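Long-range contacts in probable adhesion protein (PDB 6RU4), which binds ferrous iron and manganese and probably serves as the periplasmic solute-binding protein of a metal transport system: residues V173-G178 and V222-I227; H177-Y182 and L248-Y253. All blocks are in the same frame, centred on the assembly; numbering follows the deposited sequence.

Overall arrangement
Contact 1 joins two neighbouring parallel strands of the four-stranded sheet 191-194, 173-175, 222-226, 244-248; contact 2 joins the turn that follows 173-175 to the loop that follows 244-248. Their centres lie about 9 Å apart, and they share His177 and Gly178. Two probable hydrogen bonds tie them: Glu226 OE2 to Tyr180 OH at 2.7 Å, and Leu248 N to Ser225 O at 2.8 Å. Both contacts reach the manganese ion, which takes His177 NE2 from the shared turn and His250 NE2 from contact 2; His41, His66, His111 and His199 complete the six-histidine site. Contact 1 thus pairs strands leading to the site and contributes His177; contact 2 brings His177 and His250 together on the ion.

Contact 1 of 2, residues V173-G178 and V222-I227; sequences VATIHG and VIFSEI. With MN (manganese (II) ion), chain E; EDO (1,2-ethanediol), chain Q.
Ala174 and Phe224 bond through their backbones at the centre of two parallel strands, 173-175 and 222-226, whose axes come within 4.4 Å and are twisted by 21°. Three N-H...O bonds zip them together: Ala174 N to Val222 O (3.0 Å), Phe224 N to Ala174 O (2.8 Å) and Ile176 N to Phe224 O (2.9 Å).

On the face that carries Val173, Thr175, Val222 and Phe224, the side chains interlock. Val173 and Val222 stand side by side and meet through their CG2 methyls at 3.5 Å, while CG1 of Val173 abuts the edge of the Phe224 ring at CE2 (3.6 Å). CG2 of Thr175 lies against Phe224 CB and near the plane of the ring.

The face of Ala174 and Ile223 is shaped by a small residue beside a large one. With CG1 anti to the backbone N (chi1 -167°), Ile223 lays its CD1 over the low bump of the Ala174 methyl, 3.9 Å from CB. CD1 of Ile176 meets the same Ile223 methyl from beyond the strand end, and Ile176 CG1 rests against CA and CB of Ser225. Val234 and Ile237 of helix 234-241 pack on Ile176.

Past the strands, the bent chain of Glu226 brings OE2 to His177 CB at 3.3 Å, its carboxylate turned 52° from the imidazole plane. OE2 also bonds to Tyr180 OH. Thr175 OG1 donates to His177 O from above the carbonyl plane, closing the turn from which His177 NE2 reaches manganese. The pair forms the middle of a parallel sheet of order 2-1-3-4, with a metal ligand just beyond a strand's C-terminal end, in a solute-binding protein of family 9.

Contact 2 of 2, residues H177-Y182 and L248-Y253; sequences HGAYDY and LSHISY. With MN (manganese (II) ion), chain E.
Ala179 and His250 mark the nearest backbone approach, their CA atoms 7.0 Å apart, and no hydrogen bond crosses between the two segments. Gly178 centres an inverse gamma turn in 177-182, and Tyr180 is the N-cap residue of the short helix that follows. Across from them, Ser249 OG accepts from Ile251 N in an ST turn and also has Glu264 of helix 260-277 as a partner.

Side chains and metal bridge the gap. His250, with CG anti to the backbone N (chi1 -171°), reaches manganese through NE2 at 2.2 Å. Its ring meets that of His177 obliquely, the planes 73° apart, and the two NE2 atoms, 3.4 Å from each other, are held together by the shared ion. The Ala179 methyl touches His250 CD2 and also lies over the centre of one Tyr180 ring face. The opposite face takes Leu248: CD1 makes a CH-pi contact 3.8 Å from the ring centroid, and CB packs on CZ. Ser249 O sits at the edge of this clamped ring.

Leu248 ends strand 244-248 and packs against Phe224 of the adjoining strand 222-226 and against Asn268 and Thr271 of helix 260-277, which also touches Ile251.

Contact 1 of 2, residues V173-G178 and V222-I227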
loop_
_atom_site.group_PDB
_atom_site.type_symbol
_atom_site.label_atom_id
_atom_site.label_comp_id
_atom_site.label_asym_id
_atom_site.label_seq_id
_atom_site.Cartn_x
_atom_site.Cartn_y
_atom_site.Cartn_z
ATOM N N VAL A 173 -6.135 18.396 1.545
ATOM C CA VAL A 173 -6.419 17.024 1.939
ATOM C C VAL A 173 -5.391 16.592 2.997
ATOM O O VAL A 173 -4.195 16.874 2.879
ATOM C CB VAL A 173 -6.305 16.182 0.635
ATOM C CG1 VAL A 173 -5.928 14.718 0.878
ATOM C CG2 VAL A 173 -7.547 16.312 -0.232
ATOM N N ALA A 174 -5.876 15.909 4.036
ATOM C CA ALA A 174 -5.074 15.354 5.106
ATOM C C ALA A 174 -5.434 13.884 5.213
ATOM O O ALA A 174 -6.481 13.476 4.716
ATOM C CB ALA A 174 -5.388 16.061 6.408
ATOM N N THR A 175 -4.556 13.068 5.821
ATOM C CA THR A 175 -4.827 11.635 6.004
ATOM C C THR A 175 -4.415 11.271 7.425
ATOM O O THR A 175 -3.580 11.978 7.996
ATOM C CB THR A 175 -4.137 10.760 4.924
ATOM O OG1 THR A 175 -2.768 10.601 5.255
ATOM C CG2 THR A 175 -4.282 11.311 3.489
ATOM N N ILE A 176 -4.997 10.203 8.014
ATOM C CA ILE A 176 -4.610 9.768 9.370
ATOM C C ILE A 176 -3.243 9.076 9.236
ATOM O O ILE A 176 -2.265 9.524 9.826
ATOM C CB ILE A 176 -5.704 8.832 10.005
ATOM C CG1 ILE A 176 -7.027 9.601 10.316
ATOM C CG2 ILE A 176 -5.193 8.030 11.231
ATOM C CD1 ILE A 176 -6.960 10.784 11.240
ATOM N N HIS A 177 -3.207 8.045 8.380
ATOM C CA HIS A 177 -2.103 7.158 8.033
ATOM C C HIS A 177 -1.464 7.679 6.742
ATOM O O HIS A 177 -2.194 8.024 5.821
ATOM C CB HIS A 177 -2.680 5.732 7.805
ATOM C CG HIS A 177 -1.668 4.635 7.833
ATOM N ND1 HIS A 177 -1.338 3.984 9.016
ATOM C CD2 HIS A 177 -0.960 4.089 6.822
ATOM C CE1 HIS A 177 -0.411 3.106 8.689
ATOM N NE2 HIS A 177 -0.155 3.125 7.377
ATOM N N GLY A 178 -0.126 7.734 6.690
ATOM C CA GLY A 178 0.632 8.230 5.541
ATOM C C GLY A 178 0.794 7.262 4.397
ATOM O O GLY A 178 1.886 7.125 3.848
ATOM N N VAL A 222 -10.704 18.060 3.475
ATOM C CA VAL A 222 -11.081 16.673 3.737
ATOM C C VAL A 222 -9.969 15.904 4.473
ATOM O O VAL A 222 -8.807 16.287 4.400
ATOM C CB VAL A 222 -11.609 15.917 2.468
ATOM C CG1 VAL A 222 -12.710 16.707 1.763
ATOM C CG2 VAL A 222 -10.501 15.585 1.498
ATOM N N ILE A 223 -10.358 14.871 5.245
ATOM C CA ILE A 223 -9.451 13.958 5.956
ATOM C C ILE A 223 -9.769 12.524 5.541
ATOM O O ILE A 223 -10.933 12.114 5.539
ATOM C CB ILE A 223 -9.352 14.162 7.500
ATOM C CG1 ILE A 223 -8.151 13.388 8.091
ATOM C CG2 ILE A 223 -10.666 13.832 8.233
ATOM C CD1 ILE A 223 -7.390 14.115 9.109
ATOM N N PHE A 224 -8.739 11.789 5.133
ATOM C CA PHE A 224 -8.874 10.396 4.731
ATOM C C PHE A 224 -8.441 9.503 5.896
ATOM O O PHE A 224 -7.271 9.513 6.288
ATOM C CB PHE A 224 -8.088 10.103 3.447
ATOM C CG PHE A 224 -8.698 10.731 2.213
ATOM C CD1 PHE A 224 -9.941 10.309 1.735
ATOM C CD2 PHE A 224 -8.032 11.744 1.522
ATOM C CE1 PHE A 224 -10.520 10.906 0.605
ATOM C CE2 PHE A 224 -8.610 12.334 0.381
ATOM C CZ PHE A 224 -9.850 11.912 -0.064
ATOM N N SER A 225 -9.417 8.783 6.493
ATOM C CA SER A 225 -9.177 7.865 7.593
ATOM C C SER A 225 -9.091 6.414 7.111
ATOM O O SER A 225 -9.210 6.162 5.915
ATOM C CB SER A 225 -10.212 8.047 8.698
ATOM O OG SER A 225 -11.506 7.652 8.283
ATOM N N GLU A 226 -8.842 5.469 8.034
ATOM C CA GLU A 226 -8.680 4.040 7.758
ATOM C C GLU A 226 -9.953 3.209 7.868
ATOM O O GLU A 226 -10.691 3.334 8.835
ATOM C CB GLU A 226 -7.609 3.436 8.682
ATOM C CG GLU A 226 -6.189 3.845 8.351
ATOM C CD GLU A 226 -5.731 3.490 6.950
ATOM O OE1 GLU A 226 -5.793 2.299 6.568
ATOM O OE2 GLU A 226 -5.326 4.424 6.227
ATOM N N ILE A 227 -10.175 2.334 6.898
ATOM C CA ILE A 227 -11.260 1.366 6.884
ATOM C C ILE A 227 -10.698 0.110 7.570
ATOM O O ILE A 227 -11.366 -0.468 8.424
ATOM C CB ILE A 227 -11.744 1.050 5.425
ATOM C CG1 ILE A 227 -12.616 2.166 4.867
ATOM C CG2 ILE A 227 -12.522 -0.267 5.371
ATOM C CD1 ILE A 227 -12.694 2.228 3.361
HETATM MN MN MN E . 1.099 1.581 6.258
HETATM C C1 EDO Q . -3.425 1.380 10.071
HETATM O O1 EDO Q . -4.355 0.707 9.207
HETATM C C2 EDO Q . -2.794 0.382 11.103
HETATM O O2 EDO Q . -1.734 0.966 11.873
#

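Contact 2 of 2, residues H177-Y182 and L248-Y253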
loop_
_atom_site.group_PDB
_atom_site.type_symbol
_atom_site.label_atom_id
_atom_site.label_comp_id
_atom_site.label_asym_id
_atom_site.label_seq_id
_atom_site.Cartn_x
_atom_site.Cartn_y
_atom_site.Cartn_z
ATOM N N HIS A 177 -3.207 8.045 8.380
ATOM C CA HIS A 177 -2.103 7.158 8.033
ATOM C C HIS A 177 -1.464 7.679 6.742
ATOM O O HIS A 177 -2.194 8.024 5.821
ATOM C CB HIS A 177 -2.680 5.732 7.805
ATOM C CG HIS A 177 -1.668 4.635 7.833
ATOM N ND1 HIS A 177 -1.338 3.984 9.016
ATOM C CD2 HIS A 177 -0.960 4.089 6.822
ATOM C CE1 HIS A 177 -0.411 3.106 8.689
ATOM N NE2 HIS A 177 -0.155 3.125 7.377
ATOM N N GLY A 178 -0.126 7.734 6.690
ATOM C CA GLY A 178 0.632 8.230 5.541
ATOM C C GLY A 178 0.794 7.262 4.397
ATOM O O GLY A 178 1.886 7.125 3.848
ATOM N N ALA A 179 -0.297 6.627 4.000
ATOM C CA ALA A 179 -0.347 5.640 2.927
ATOM C C ALA A 179 -0.776 6.166 1.529
ATOM O O ALA A 179 -0.583 5.462 0.522
ATOM C CB ALA A 179 -1.306 4.532 3.344
ATOM N N TYR A 180 -1.386 7.356 1.460
ATOM C CA TYR A 180 -2.055 7.761 0.230
ATOM C C TYR A 180 -1.393 8.855 -0.622
ATOM O O TYR A 180 -1.988 9.307 -1.604
ATOM C CB TYR A 180 -3.497 8.131 0.589
ATOM C CG TYR A 180 -4.139 7.029 1.401
ATOM C CD1 TYR A 180 -4.445 5.804 0.824
ATOM C CD2 TYR A 180 -4.335 7.171 2.773
ATOM C CE1 TYR A 180 -4.989 4.764 1.577
ATOM C CE2 TYR A 180 -4.885 6.138 3.537
ATOM C CZ TYR A 180 -5.212 4.937 2.932
ATOM O OH TYR A 180 -5.775 3.917 3.659
ATOM N N ASP A 181 -0.122 9.154 -0.332
ATOM C CA ASP A 181 0.688 10.131 -1.048
ATOM C C ASP A 181 0.861 9.747 -2.525
ATOM O O ASP A 181 0.777 10.631 -3.387
ATOM C CB ASP A 181 2.036 10.350 -0.326
ATOM C CG ASP A 181 1.896 10.996 1.057
ATOM O OD1 ASP A 181 1.618 10.262 2.042
ATOM O OD2 ASP A 181 2.061 12.232 1.157
ATOM N N TYR A 182 1.027 8.438 -2.820
ATOM C CA TYR A 182 1.153 7.906 -4.182
ATOM C C TYR A 182 -0.203 7.899 -4.936
ATOM O O TYR A 182 -0.251 8.221 -6.120
ATOM C CB TYR A 182 1.740 6.488 -4.155
ATOM C CG TYR A 182 3.171 6.396 -3.671
ATOM C CD1 TYR A 182 4.242 6.528 -4.557
ATOM C CD2 TYR A 182 3.459 6.094 -2.342
ATOM C CE1 TYR A 182 5.565 6.386 -4.121
ATOM C CE2 TYR A 182 4.773 5.949 -1.900
ATOM C CZ TYR A 182 5.821 6.099 -2.790
ATOM O OH TYR A 182 7.103 5.960 -2.331
ATOM N N LEU A 248 -10.382 5.442 3.458
ATOM C CA LEU A 248 -9.715 4.674 2.416
ATOM C C LEU A 248 -9.198 3.349 2.956
ATOM O O LEU A 248 -9.039 3.174 4.159
ATOM C CB LEU A 248 -8.593 5.476 1.709
ATOM C CG LEU A 248 -8.970 6.769 0.989
ATOM C CD1 LEU A 248 -7.733 7.463 0.488
ATOM C CD2 LEU A 248 -9.957 6.531 -0.158
ATOM N N SER A 249 -8.957 2.420 2.036
ATOM C CA SER A 249 -8.441 1.084 2.275
ATOM C C SER A 249 -6.943 1.031 2.009
ATOM O O SER A 249 -6.478 1.479 0.955
ATOM C CB SER A 249 -9.150 0.103 1.356
ATOM O OG SER A 249 -8.666 -1.201 1.601
ATOM N N HIS A 250 -6.195 0.457 2.967
ATOM C CA HIS A 250 -4.748 0.245 2.910
ATOM C C HIS A 250 -4.488 -1.122 2.237
ATOM O O HIS A 250 -3.340 -1.431 1.889
ATOM C CB HIS A 250 -4.186 0.296 4.346
ATOM C CG HIS A 250 -2.688 0.299 4.511
ATOM N ND1 HIS A 250 -1.916 -0.787 4.147
ATOM C CD2 HIS A 250 -1.897 1.191 5.146
ATOM C CE1 HIS A 250 -0.685 -0.510 4.528
ATOM N NE2 HIS A 250 -0.617 0.669 5.126
ATOM N N ILE A 251 -5.574 -1.909 1.984
ATOM C CA ILE A 251 -5.571 -3.252 1.361
ATOM C C ILE A 251 -4.714 -4.186 2.265
ATOM O O ILE A 251 -3.711 -4.717 1.828
ATOM C CB ILE A 251 -5.185 -3.217 -0.185
ATOM C CG1 ILE A 251 -5.982 -2.108 -0.950
ATOM C CG2 ILE A 251 -5.395 -4.593 -0.874
ATOM C CD1 ILE A 251 -5.431 -1.664 -2.318
ATOM N N SER A 252 -5.087 -4.329 3.553
ATOM C CA SER A 252 -4.349 -5.100 4.583
ATOM C C SER A 252 -5.278 -5.914 5.518
ATOM O O SER A 252 -4.824 -6.549 6.485
ATOM C CB SER A 252 -3.485 -4.162 5.427
ATOM O OG SER A 252 -4.257 -3.427 6.368
ATOM N N TYR A 253 -6.571 -5.849 5.270
ATOM C CA TYR A 253 -7.461 -6.592 6.137
ATOM C C TYR A 253 -8.244 -7.645 5.378
ATOM O O TYR A 253 -8.683 -7.386 4.265
ATOM C CB TYR A 253 -8.384 -5.668 6.977
ATOM C CG TYR A 253 -9.405 -6.462 7.755
ATOM C CD1 TYR A 253 -9.023 -7.237 8.854
ATOM C CD2 TYR A 253 -10.712 -6.591 7.292
ATOM C CE1 TYR A 253 -9.931 -8.083 9.495
ATOM C CE2 TYR A 253 -11.624 -7.431 7.922
ATOM C CZ TYR A 253 -11.234 -8.165 9.032
ATOM O OH TYR A 253 -12.149 -8.972 9.660
HETATM MN MN MN E . 1.099 1.581 6.258
#